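PDB 1NTH: monomethylamine methyltransferase MtmB1 from Methanosarcina barkeri, which transfers the methyl group of monomethylamine to the corrinoid cofactor of its partner protein MtmC, a step in methanogenesis from methylamine. Local coordinates for residues T131-S136 with D376-M381; D138-V143 with R185-A190; G159-V164 with P204-S209; A179-T184 with A216-G221; T225-V230 with S253-D258. All coordinates share one frame; numbering follows the deposited sequence.

Contact 1 of 5, residues T131-S136 with D376-M381; sequences TGSPIS and DKTTGM
I135 and D376 bring the two backbones closest, with CA atoms 4.8 Å apart, and beside them D376 N donates to P134 O over 2.9 Å, nearly straight at 169° and in the carbonyl plane. From there the two segments diverge, S133 and T378 being already 7.4 Å apart at their CA atoms. The side chain of D376 adds two more bonds to the same edge. Its CG stands anti to the carbonyl carbon (chi1 -60°), beside the backbone N that binds P134, and the carboxylate grips S136 with both oxygens: S136 N reaches D376 OD1 at 2.8 Å and S136 OG donates to D376 OD2 at 2.6 Å. Both arrive on the syn side, somewhat out of the carboxylate plane. I135 CG2 lies 3.6 Å from D376 OD1, an apolar cover beside the charged group. An alanine at D376 would keep the bond to P134 but would probably leave the amide and hydroxyl of S136 without their shared acceptor group. Farther along, T378 spreads its branches, OG1 coming to 3.6 Å from I135 CD1 while the methyl CG2 packs 3.5 Å from S133 OG, whose hydrogen bond goes to P130 O. T379 then caps helix 380-393, its OG1 accepting from M381 N. The two segments follow neighbouring parallel strands, 125-128 and 363-366, so the contact joins two adjacent beta-alpha loops of the TIM barrel.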
# COMPACT_ATOMS: atom_id res chain seq x y z
N THR A 131 -1.31 18.53 24.78
CA THR A 131 -2.42 17.94 25.50
C THR A 131 -3.73 18.72 25.34
O THR A 131 -4.38 19.10 26.32
CB THR A 131 -2.04 17.80 27.00
OG1 THR A 131 -0.75 17.19 27.09
CG2 THR A 131 -3.02 16.93 27.75
N GLY A 132 -4.09 18.97 24.08
CA GLY A 132 -5.33 19.67 23.78
C GLY A 132 -5.34 21.16 24.01
O GLY A 132 -6.38 21.80 23.85
N SER A 133 -4.20 21.72 24.40
CA SER A 133 -4.10 23.15 24.65
C SER A 133 -4.03 23.95 23.35
O SER A 133 -3.54 23.45 22.34
CB SER A 133 -2.86 23.44 25.51
OG SER A 133 -2.91 22.71 26.72
N PRO A 134 -4.52 25.20 23.37
CA PRO A 134 -4.50 26.04 22.17
C PRO A 134 -3.08 26.45 21.77
O PRO A 134 -2.31 26.95 22.60
CB PRO A 134 -5.37 27.23 22.56
CG PRO A 134 -5.15 27.33 24.04
CD PRO A 134 -5.19 25.89 24.48
N ILE A 135 -2.75 26.23 20.50
CA ILE A 135 -1.43 26.56 19.96
C ILE A 135 -1.59 27.44 18.72
O ILE A 135 -2.42 27.16 17.86
CB ILE A 135 -0.66 25.28 19.57
CG1 ILE A 135 -0.49 24.36 20.78
CG2 ILE A 135 0.69 25.65 18.96
CD1 ILE A 135 0.31 24.98 21.93
N SER A 136 -0.80 28.51 18.64
CA SER A 136 -0.85 29.42 17.50
C SER A 136 -0.45 28.69 16.22
O SER A 136 0.47 27.87 16.23
CB SER A 136 0.09 30.61 17.73
OG SER A 136 -0.30 31.35 18.87
N ASP A 376 -0.28 28.70 23.64
CA ASP A 376 1.15 28.44 23.57
C ASP A 376 1.88 28.16 24.88
O ASP A 376 3.11 28.12 24.90
CB ASP A 376 1.86 29.57 22.82
CG ASP A 376 1.36 29.73 21.39
OD1 ASP A 376 0.97 28.71 20.79
OD2 ASP A 376 1.37 30.87 20.87
N LYS A 377 1.15 27.94 25.97
CA LYS A 377 1.81 27.66 27.23
C LYS A 377 1.96 26.17 27.56
O LYS A 377 1.46 25.69 28.57
CB LYS A 377 1.12 28.39 28.39
CG LYS A 377 1.38 29.90 28.37
CD LYS A 377 1.16 30.55 29.72
CE LYS A 377 1.56 32.02 29.67
NZ LYS A 377 1.43 32.70 31.00
N THR A 378 2.67 25.47 26.68
CA THR A 378 2.96 24.04 26.83
C THR A 378 4.24 23.78 26.05
O THR A 378 4.37 24.24 24.91
CB THR A 378 1.85 23.13 26.24
OG1 THR A 378 1.70 23.40 24.84
CG2 THR A 378 0.53 23.36 26.95
N THR A 379 5.19 23.06 26.64
CA THR A 379 6.43 22.74 25.94
C THR A 379 6.91 21.34 26.29
O THR A 379 6.49 20.76 27.29
CB THR A 379 7.58 23.72 26.29
OG1 THR A 379 8.20 23.30 27.51
CG2 THR A 379 7.06 25.14 26.44
N GLY A 380 7.79 20.81 25.45
CA GLY A 380 8.32 19.47 25.67
C GLY A 380 9.06 19.28 26.97
O GLY A 380 9.21 18.15 27.43
N MET A 381 9.53 20.36 27.59
CA MET A 381 10.25 20.25 28.85
C MET A 381 9.39 19.62 29.94
O MET A 381 9.89 18.85 30.76
CB MET A 381 10.74 21.62 29.32
CG MET A 381 11.98 22.13 28.59
SD MET A 381 13.47 21.14 28.93
CE MET A 381 14.14 22.02 30.36

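Contact 2 of 5, residues D138-V143 with R185-A190; sequences DVFMPV and RLIKNA
F140 and M141, in the first turn of helix 140-148, project against one side of helix 174-193. The ring of F140 enters the notch between L186 and I187: CD2 lies 3.9 Å from L186 CD1, and CE2 lies 3.8 Å from I187 CG1. Its CG is anti to the backbone N (chi1 -155°), which swings the ring toward the other helix, and L186 crosses it at about a right angle. M141 fills the neighbouring hollow. Its CG rests 3.6 Å from L186 O and 4.0 Å from L186 CB, and a bend at the thioether (chi3 64°) carries CE round to 3.4 Å from A190 N. The small A190 is consistent with the close approach of the two helices here, the CA atoms of M141 and A190 being 5.3 Å apart; A190 CB touches M141 O at 3.6 Å. The outer side of this patch faces the second subunit, where M141 packs on L186 of that chain and L186 on its M141. No hydrogen bond joins the two segments. Van der Waals packing, largely apolar, does the work, so the fit depends on shape, with the carbonyl of L186 already engaged inside its own helix by A190 N.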
# COMPACT_ATOMS: atom_id res chain seq x y z
N ASP A 138 1.19 29.67 13.53
CA ASP A 138 2.57 29.86 13.07
C ASP A 138 3.65 29.08 13.82
O ASP A 138 4.80 29.06 13.38
CB ASP A 138 2.94 31.35 13.02
CG ASP A 138 2.76 32.05 14.35
OD1 ASP A 138 2.75 31.38 15.41
OD2 ASP A 138 2.65 33.30 14.34
N VAL A 139 3.31 28.46 14.94
CA VAL A 139 4.29 27.67 15.68
C VAL A 139 3.74 26.28 15.97
O VAL A 139 4.26 25.57 16.84
CB VAL A 139 4.69 28.33 17.02
CG1 VAL A 139 5.45 29.62 16.76
CG2 VAL A 139 3.45 28.59 17.87
N PHE A 140 2.71 25.88 15.24
CA PHE A 140 2.11 24.57 15.48
C PHE A 140 3.13 23.44 15.33
O PHE A 140 3.22 22.57 16.19
CB PHE A 140 0.92 24.33 14.54
CG PHE A 140 -0.08 23.36 15.09
CD1 PHE A 140 -0.85 23.68 16.20
CD2 PHE A 140 -0.23 22.10 14.51
CE1 PHE A 140 -1.75 22.77 16.73
CE2 PHE A 140 -1.14 21.18 15.03
CZ PHE A 140 -1.90 21.51 16.15
N MET A 141 3.91 23.45 14.25
CA MET A 141 4.89 22.40 14.07
C MET A 141 6.04 22.48 15.08
O MET A 141 6.38 21.48 15.71
CB MET A 141 5.42 22.39 12.63
CG MET A 141 4.42 21.79 11.65
SD MET A 141 5.08 21.50 10.00
CE MET A 141 6.33 20.28 10.36
N PRO A 142 6.64 23.67 15.26
CA PRO A 142 7.74 23.79 16.23
C PRO A 142 7.35 23.32 17.63
O PRO A 142 8.11 22.60 18.28
CB PRO A 142 8.05 25.29 16.20
CG PRO A 142 7.76 25.65 14.79
CD PRO A 142 6.47 24.92 14.50
N VAL A 143 6.18 23.72 18.10
CA VAL A 143 5.73 23.32 19.42
C VAL A 143 5.67 21.80 19.55
O VAL A 143 6.14 21.23 20.52
CB VAL A 143 4.35 23.91 19.76
CG1 VAL A 143 3.78 23.24 21.00
CG2 VAL A 143 4.48 25.41 19.99
N ARG A 185 -1.66 15.93 10.21
CA ARG A 185 -0.73 15.97 9.08
C ARG A 185 0.48 16.82 9.47
O ARG A 185 1.62 16.44 9.23
CB ARG A 185 -1.42 16.54 7.84
CG ARG A 185 -2.29 15.51 7.12
CD ARG A 185 -3.13 16.12 6.00
NE ARG A 185 -3.73 15.08 5.18
CZ ARG A 185 -4.77 15.26 4.36
NH1 ARG A 185 -5.33 16.45 4.24
NH2 ARG A 185 -5.23 14.24 3.65
N LEU A 186 0.23 17.98 10.08
CA LEU A 186 1.32 18.85 10.51
C LEU A 186 2.14 18.22 11.63
O LEU A 186 3.37 18.32 11.64
CB LEU A 186 0.77 20.20 10.98
CG LEU A 186 0.13 21.11 9.94
CD1 LEU A 186 -0.42 22.36 10.61
CD2 LEU A 186 1.16 21.47 8.87
N ILE A 187 1.47 17.59 12.58
CA ILE A 187 2.16 16.98 13.71
C ILE A 187 3.06 15.83 13.27
O ILE A 187 4.19 15.71 13.75
CB ILE A 187 1.15 16.51 14.78
CG1 ILE A 187 0.52 17.74 15.43
CG2 ILE A 187 1.84 15.64 15.82
CD1 ILE A 187 -0.65 17.43 16.35
N LYS A 188 2.58 15.00 12.35
CA LYS A 188 3.43 13.92 11.89
C LYS A 188 4.59 14.49 11.08
O LYS A 188 5.67 13.90 11.03
CB LYS A 188 2.62 12.89 11.09
CG LYS A 188 1.72 12.08 12.01
CD LYS A 188 0.99 10.95 11.31
CE LYS A 188 0.20 10.14 12.33
NZ LYS A 188 -0.52 8.98 11.72
N ASN A 189 4.39 15.66 10.48
CA ASN A 189 5.47 16.28 9.72
C ASN A 189 6.54 16.77 10.68
O ASN A 189 7.75 16.72 10.40
CB ASN A 189 4.90 17.50 8.94
CG ASN A 189 5.13 17.43 7.44
OD1 ASN A 189 6.27 17.43 6.97
ND2 ASN A 189 4.02 17.36 6.65
N ALA A 190 6.08 17.21 11.84
CA ALA A 190 6.96 17.70 12.89
C ALA A 190 7.77 16.54 13.42
O ALA A 190 8.97 16.68 13.67
CB ALA A 190 6.13 18.32 14.01

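Contact 3 of 5, residues G159-V164 with P204-S209; sequences GVMTSV and PETSLS
E205 opens the touching part of the loop, its CB 3.8 Å from G159 O and 3.9 Å from V160 CG2. The rest of the chain bends at chi2 and leads the carboxylate off, while E205 O lies 3.7 Å from V160 CG2, so that one methyl is covered by both backbone and side chain. G159 O is buried here and finds no hydrogen-bonding partner. T206 follows and carries the polar part of the contact. Its OG1 stands anti to the carbonyl carbon (chi1 -56°) and faces strand 160-161, where it accepts from M161 N at 2.9 Å in an almost straight bond (171°). The same oxygen is hydrogen-bonded to E183 OE2, so the hydroxyl links the strand amide to a helix carboxylate. Its methyl CG2, anti to the backbone N, settles 3.8 Å from M161 O, and V160 CG1 comes to 4.0 Å from T206 OG1. A valine in place of T206 would probably leave M161 N and E183 OE2 without the hydroxyl they share. Beyond T206 the loop turns away from the strand: S207 OG goes to N213, L208 N to E176, and S209 caps helix 210-214 through G212 N. The contact thus lies at the edge of the short sheet in which V160 pairs with S133 and I135. Helix 174-193 packs against it, M161 touching L186, T206 touching A179, and E183 bonding to both E205 N and T206.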
# COMPACT_ATOMS: atom_id res chain seq x y z
N GLY A 159 -2.16 19.10 20.06
CA GLY A 159 -2.59 20.38 20.59
C GLY A 159 -3.75 20.82 19.71
O GLY A 159 -4.10 20.13 18.74
N VAL A 160 -4.35 21.96 20.03
CA VAL A 160 -5.47 22.49 19.26
C VAL A 160 -5.01 23.68 18.42
O VAL A 160 -4.34 24.57 18.92
CB VAL A 160 -6.61 22.97 20.22
CG1 VAL A 160 -7.59 23.87 19.47
CG2 VAL A 160 -7.33 21.76 20.80
N MET A 161 -5.37 23.68 17.13
CA MET A 161 -4.99 24.78 16.24
C MET A 161 -5.92 25.96 16.53
O MET A 161 -7.14 25.83 16.42
CB MET A 161 -5.17 24.37 14.77
CG MET A 161 -4.30 23.20 14.31
SD MET A 161 -4.46 22.87 12.53
CE MET A 161 -3.45 24.21 11.85
N THR A 162 -5.36 27.11 16.91
CA THR A 162 -6.22 28.26 17.19
C THR A 162 -6.77 28.80 15.87
O THR A 162 -7.79 29.49 15.86
CB THR A 162 -5.47 29.39 17.95
OG1 THR A 162 -4.28 29.77 17.23
CG2 THR A 162 -5.09 28.91 19.35
N SER A 163 -6.10 28.49 14.77
CA SER A 163 -6.56 28.90 13.46
C SER A 163 -5.95 28.00 12.39
O SER A 163 -4.92 27.36 12.61
CB SER A 163 -6.18 30.36 13.16
OG SER A 163 -4.79 30.53 12.96
N VAL A 164 -6.62 27.93 11.25
CA VAL A 164 -6.12 27.16 10.12
C VAL A 164 -6.35 28.09 8.93
O VAL A 164 -7.46 28.56 8.70
CB VAL A 164 -6.87 25.81 9.96
CG1 VAL A 164 -8.35 26.03 9.69
CG2 VAL A 164 -6.22 25.00 8.85
N PRO A 204 -8.60 13.25 17.36
CA PRO A 204 -8.37 14.62 16.90
C PRO A 204 -8.81 15.61 17.98
O PRO A 204 -9.86 15.44 18.59
CB PRO A 204 -9.21 14.71 15.64
CG PRO A 204 -10.41 13.89 15.99
CD PRO A 204 -9.80 12.68 16.70
N GLU A 205 -8.02 16.66 18.18
CA GLU A 205 -8.32 17.64 19.23
C GLU A 205 -9.02 18.93 18.82
O GLU A 205 -9.89 19.42 19.54
CB GLU A 205 -7.03 17.99 19.97
CG GLU A 205 -6.35 16.81 20.65
CD GLU A 205 -7.30 16.05 21.54
OE1 GLU A 205 -8.08 16.69 22.27
OE2 GLU A 205 -7.26 14.80 21.53
N THR A 206 -8.64 19.49 17.67
CA THR A 206 -9.23 20.75 17.22
C THR A 206 -10.72 20.66 16.90
O THR A 206 -11.47 21.61 17.14
CB THR A 206 -8.47 21.30 15.99
OG1 THR A 206 -7.08 21.43 16.32
CG2 THR A 206 -9.00 22.67 15.60
N SER A 207 -11.15 19.52 16.36
CA SER A 207 -12.55 19.32 16.02
C SER A 207 -13.38 19.02 17.26
O SER A 207 -12.91 18.34 18.17
CB SER A 207 -12.69 18.18 15.01
OG SER A 207 -11.92 17.06 15.43
N LEU A 208 -14.61 19.53 17.29
CA LEU A 208 -15.50 19.31 18.43
C LEU A 208 -16.78 18.57 18.04
O LEU A 208 -17.37 17.87 18.87
CB LEU A 208 -15.86 20.65 19.08
CG LEU A 208 -14.69 21.50 19.60
CD1 LEU A 208 -15.24 22.79 20.19
CD2 LEU A 208 -13.91 20.72 20.65
N SER A 209 -17.21 18.72 16.79
CA SER A 209 -18.43 18.07 16.33
C SER A 209 -18.14 16.66 15.83
O SER A 209 -16.99 16.30 15.59
CB SER A 209 -19.06 18.87 15.19
OG SER A 209 -18.29 18.76 14.01

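Contact 4 of 5, residues A179-T184 with A216-G221; sequences AAKTET and ADCTGG
A216 O and K181 O are bridged by one water, which donates to both: its oxygen lies 2.7 Å from A216 O and 3.0 Å from K181 O. The water thus ties the loop to a main-chain carbonyl of helix 174-193. Next to it the methyl of A216 lies 3.9 Å from A180 O, and the two alanine CB atoms meet at 4.3 Å. C218 comes next: SG, set between its own backbone N and carbonyl carbon (chi1 62°), rests 3.7 Å from K181 CB, against the base of that long chain. The end of K181 bends at chi4 and serves other partners, S215 O and N252 OD1 of a third subunit, so the residue joins two chains. From C218 to G221 the loop makes a type II beta turn, closed by G221 N to C218 O at 2.9 Å. G220 holds the third position at a positive phi where a CB would jam against the preceding carbonyl, and a CB on G221 would strike C218 SG. In the TIM barrel this turn belongs to the connection running toward strand 227-231, packed against helix 174-193. T184 CG2, anti to the backbone N, presses onto the main chain of G221 at 3.5 Å from its C atom. The turn is also held by residues farther along the helix, T219 O by R185 NE and G221 O by K188 NZ.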
# COMPACT_ATOMS: atom_id res chain seq x y z
N ALA A 179 -9.14 21.66 9.74
CA ALA A 179 -8.29 21.57 10.92
C ALA A 179 -8.14 20.13 11.41
O ALA A 179 -7.05 19.72 11.83
CB ALA A 179 -8.84 22.45 12.05
N ALA A 180 -9.22 19.36 11.35
CA ALA A 180 -9.19 17.97 11.81
C ALA A 180 -8.16 17.15 11.02
O ALA A 180 -7.42 16.35 11.59
CB ALA A 180 -10.58 17.34 11.67
N LYS A 181 -8.13 17.35 9.70
CA LYS A 181 -7.18 16.61 8.87
C LYS A 181 -5.78 17.21 9.00
O LYS A 181 -4.80 16.49 9.18
CB LYS A 181 -7.59 16.66 7.40
CG LYS A 181 -8.93 15.99 7.09
CD LYS A 181 -9.18 15.99 5.59
CE LYS A 181 -10.60 15.55 5.23
NZ LYS A 181 -10.88 14.12 5.57
N THR A 182 -5.70 18.54 8.94
CA THR A 182 -4.43 19.26 9.00
C THR A 182 -3.65 19.07 10.30
O THR A 182 -2.42 18.93 10.28
CB THR A 182 -4.67 20.76 8.77
OG1 THR A 182 -5.29 20.95 7.49
CG2 THR A 182 -3.35 21.53 8.80
N GLU A 183 -4.36 19.09 11.42
CA GLU A 183 -3.75 18.93 12.73
C GLU A 183 -2.73 17.79 12.78
O GLU A 183 -1.55 18.01 13.06
CB GLU A 183 -4.87 18.68 13.75
CG GLU A 183 -4.43 18.37 15.17
CD GLU A 183 -5.63 18.00 16.03
OE1 GLU A 183 -5.73 16.83 16.45
OE2 GLU A 183 -6.47 18.88 16.28
N THR A 184 -3.17 16.57 12.48
CA THR A 184 -2.25 15.45 12.54
C THR A 184 -1.26 15.43 11.38
O THR A 184 -0.12 14.98 11.55
CB THR A 184 -3.01 14.11 12.60
OG1 THR A 184 -3.77 14.06 13.82
CG2 THR A 184 -2.05 12.93 12.59
N ALA A 216 -11.17 13.32 10.50
CA ALA A 216 -9.75 13.24 10.86
C ALA A 216 -8.94 12.09 10.26
O ALA A 216 -7.73 12.25 10.05
CB ALA A 216 -9.61 13.24 12.38
N ASP A 217 -9.55 10.94 10.03
CA ASP A 217 -8.81 9.83 9.43
C ASP A 217 -8.56 10.17 7.96
O ASP A 217 -9.50 10.33 7.19
CB ASP A 217 -9.60 8.51 9.50
CG ASP A 217 -9.45 7.80 10.84
OD1 ASP A 217 -8.55 8.18 11.62
OD2 ASP A 217 -10.21 6.85 11.10
N CYS A 218 -7.29 10.30 7.58
CA CYS A 218 -6.96 10.64 6.20
C CYS A 218 -5.51 10.32 5.89
O CYS A 218 -4.70 10.11 6.79
CB CYS A 218 -7.22 12.13 5.95
SG CYS A 218 -6.22 13.25 6.96
N THR A 219 -5.19 10.29 4.60
CA THR A 219 -3.83 10.00 4.17
C THR A 219 -2.90 11.08 4.70
O THR A 219 -3.15 12.27 4.51
CB THR A 219 -3.72 9.96 2.64
OG1 THR A 219 -4.54 8.90 2.14
CG2 THR A 219 -2.28 9.72 2.21
N GLY A 220 -1.83 10.65 5.37
CA GLY A 220 -0.88 11.59 5.93
C GLY A 220 -1.31 12.07 7.30
O GLY A 220 -0.51 12.67 8.03
N GLY A 221 -2.56 11.80 7.66
CA GLY A 221 -3.07 12.22 8.96
C GLY A 221 -3.27 11.05 9.90
O GLY A 221 -2.44 10.14 9.96
O HOH W 1 -5.60 13.86 10.46

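Contact 5 of 5, residues T225-V230 with S253-D258; sequences TDSHEV and SDIIMD
S227 CB faces M257 CB at 4.1 Å, while its OG is hydrogen-bonded to W293. H228 follows with the ladder: H228 N donates to I255 O at 2.9 Å, and its O accepts M257 N at 2.7 Å, the donor standing well above the carbonyl plane. The imidazole is stacked on the carboxylate of D254, the planes only 8° apart, with D254 CG 3.2 Å above the ring plane of H228, offset toward the rim, and D254 CB over its face, 3.5 Å from the centroid, a CH-pi contact. H228 NE2 is hydrogen-bonded to T223 O, outside the pair. This is a beta-alpha-beta unit of the TIM barrel: parallel strands, turned 37° against each other and linked through helix 240-251, on which V230 and I256 pack, while S227, E229 and M257 face the other side of the sheet. E229 and M257 lie side by side, pointing the same way. In one of two conformers E229 OE2 meets NZ of the pyrrolysine at position 202, encoded by UAG, a tentative hydrogen bond. V230 N gives the third ladder bond, to M257 O at 3.0 Å. Its CG1, between backbone N and carbonyl carbon (chi1 60°), lies 3.9 Å from D258 CB and 4.2 Å from I256 CG2. D258 OD2 reaches H294 and Q232.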
# COMPACT_ATOMS: atom_id res chain seq x y z
N THR A 225 -3.22 3.20 13.62
CA THR A 225 -2.18 3.03 14.64
C THR A 225 -2.07 4.22 15.58
O THR A 225 -1.12 4.32 16.36
CB THR A 225 -0.82 2.77 13.99
OG1 THR A 225 -0.59 3.74 12.96
CG2 THR A 225 -0.78 1.38 13.38
N ASP A 226 -3.03 5.13 15.49
CA ASP A 226 -3.08 6.30 16.37
C ASP A 226 -4.26 6.10 17.31
O ASP A 226 -5.19 5.37 16.99
CB ASP A 226 -3.31 7.58 15.56
CG ASP A 226 -2.18 7.89 14.60
OD1 ASP A 226 -1.01 7.84 15.03
OD2 ASP A 226 -2.47 8.18 13.43
N SER A 227 -4.22 6.75 18.48
CA SER A 227 -5.32 6.64 19.43
C SER A 227 -6.41 7.63 19.04
O SER A 227 -6.15 8.83 18.90
CB SER A 227 -4.84 6.95 20.86
OG SER A 227 -3.98 5.92 21.34
N HIS A 228 -7.63 7.12 18.88
CA HIS A 228 -8.79 7.93 18.49
C HIS A 228 -9.65 8.24 19.69
O HIS A 228 -10.21 7.35 20.32
CB HIS A 228 -9.58 7.18 17.42
CG HIS A 228 -8.79 6.96 16.17
ND1 HIS A 228 -9.10 7.55 14.97
CD2 HIS A 228 -7.64 6.27 15.96
CE1 HIS A 228 -8.18 7.25 14.08
NE2 HIS A 228 -7.28 6.47 14.65
N GLU A 229 -9.76 9.52 19.97
CA GLU A 229 -10.47 10.00 21.14
C GLU A 229 -11.98 10.15 21.07
O GLU A 229 -12.53 10.69 20.11
CB GLU A 229 -9.85 11.34 21.52
CG GLU A 229 -10.45 12.02 22.73
CD GLU A 229 -9.84 13.39 22.92
OE1 GLU A 229 -10.53 14.39 22.59
OE2 GLU A 229 -8.68 13.47 23.36
N VAL A 230 -12.64 9.65 22.11
CA VAL A 230 -14.08 9.79 22.26
C VAL A 230 -14.23 10.22 23.72
O VAL A 230 -13.65 9.60 24.62
CB VAL A 230 -14.85 8.49 21.97
CG1 VAL A 230 -14.43 7.40 22.92
CG2 VAL A 230 -16.35 8.75 22.08
N SER A 253 -11.40 0.18 12.07
CA SER A 253 -10.43 -0.63 12.81
C SER A 253 -9.41 0.26 13.53
O SER A 253 -8.23 -0.08 13.63
CB SER A 253 -9.72 -1.61 11.87
OG SER A 253 -9.15 -2.70 12.58
N ASP A 254 -9.87 1.40 14.02
CA ASP A 254 -9.01 2.35 14.74
C ASP A 254 -8.84 1.99 16.21
O ASP A 254 -9.75 1.48 16.85
CB ASP A 254 -9.60 3.77 14.70
CG ASP A 254 -9.54 4.42 13.34
OD1 ASP A 254 -8.58 4.16 12.58
OD2 ASP A 254 -10.44 5.22 13.03
N ILE A 255 -7.65 2.28 16.75
CA ILE A 255 -7.42 2.07 18.18
C ILE A 255 -8.26 3.16 18.83
O ILE A 255 -8.14 4.34 18.48
CB ILE A 255 -5.93 2.28 18.55
CG1 ILE A 255 -5.09 1.13 17.99
CG2 ILE A 255 -5.78 2.38 20.06
CD1 ILE A 255 -5.46 -0.23 18.53
N ILE A 256 -9.13 2.77 19.76
CA ILE A 256 -10.02 3.73 20.41
C ILE A 256 -9.63 4.08 21.84
O ILE A 256 -9.42 3.19 22.67
CB ILE A 256 -11.47 3.19 20.43
CG1 ILE A 256 -11.99 3.05 19.00
CG2 ILE A 256 -12.37 4.13 21.24
CD1 ILE A 256 -13.37 2.42 18.90
N MET A 257 -9.52 5.38 22.11
CA MET A 257 -9.22 5.85 23.45
C MET A 257 -10.45 6.59 23.98
O MET A 257 -10.79 7.67 23.50
CB MET A 257 -8.03 6.82 23.46
CG MET A 257 -7.69 7.32 24.87
SD MET A 257 -6.82 8.90 24.91
CE MET A 257 -8.21 10.02 24.67
N ASP A 258 -11.12 5.97 24.94
CA ASP A 258 -12.29 6.59 25.56
C ASP A 258 -11.73 7.38 26.74
O ASP A 258 -10.83 6.91 27.43
CB ASP A 258 -13.24 5.50 26.05
CG ASP A 258 -14.30 6.03 27.00
OD1 ASP A 258 -15.46 6.22 26.57
OD2 ASP A 258 -13.97 6.25 28.19

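From the N terminus, residues 131-136 open the widest loop, closed by contact 1 only at 376-381, so the other four contacts all fall within it. Contact 2 starts at 138-143 and closes at 185-190; contact 3 starts at 159-164 and closes at 204-209; contact 4 starts at 179-184 and closes at 216-221. These three cross one another, with helix 174-193 shared by contacts 2 and 4. Contact 5 is in series after them, joining strands 227-231 and 255-259. I135 and V160 pair in the sheet joining contacts 1 and 3, E183 links 3 and 4, and the K188-D226 salt bridge ties contact 2 to contact 5.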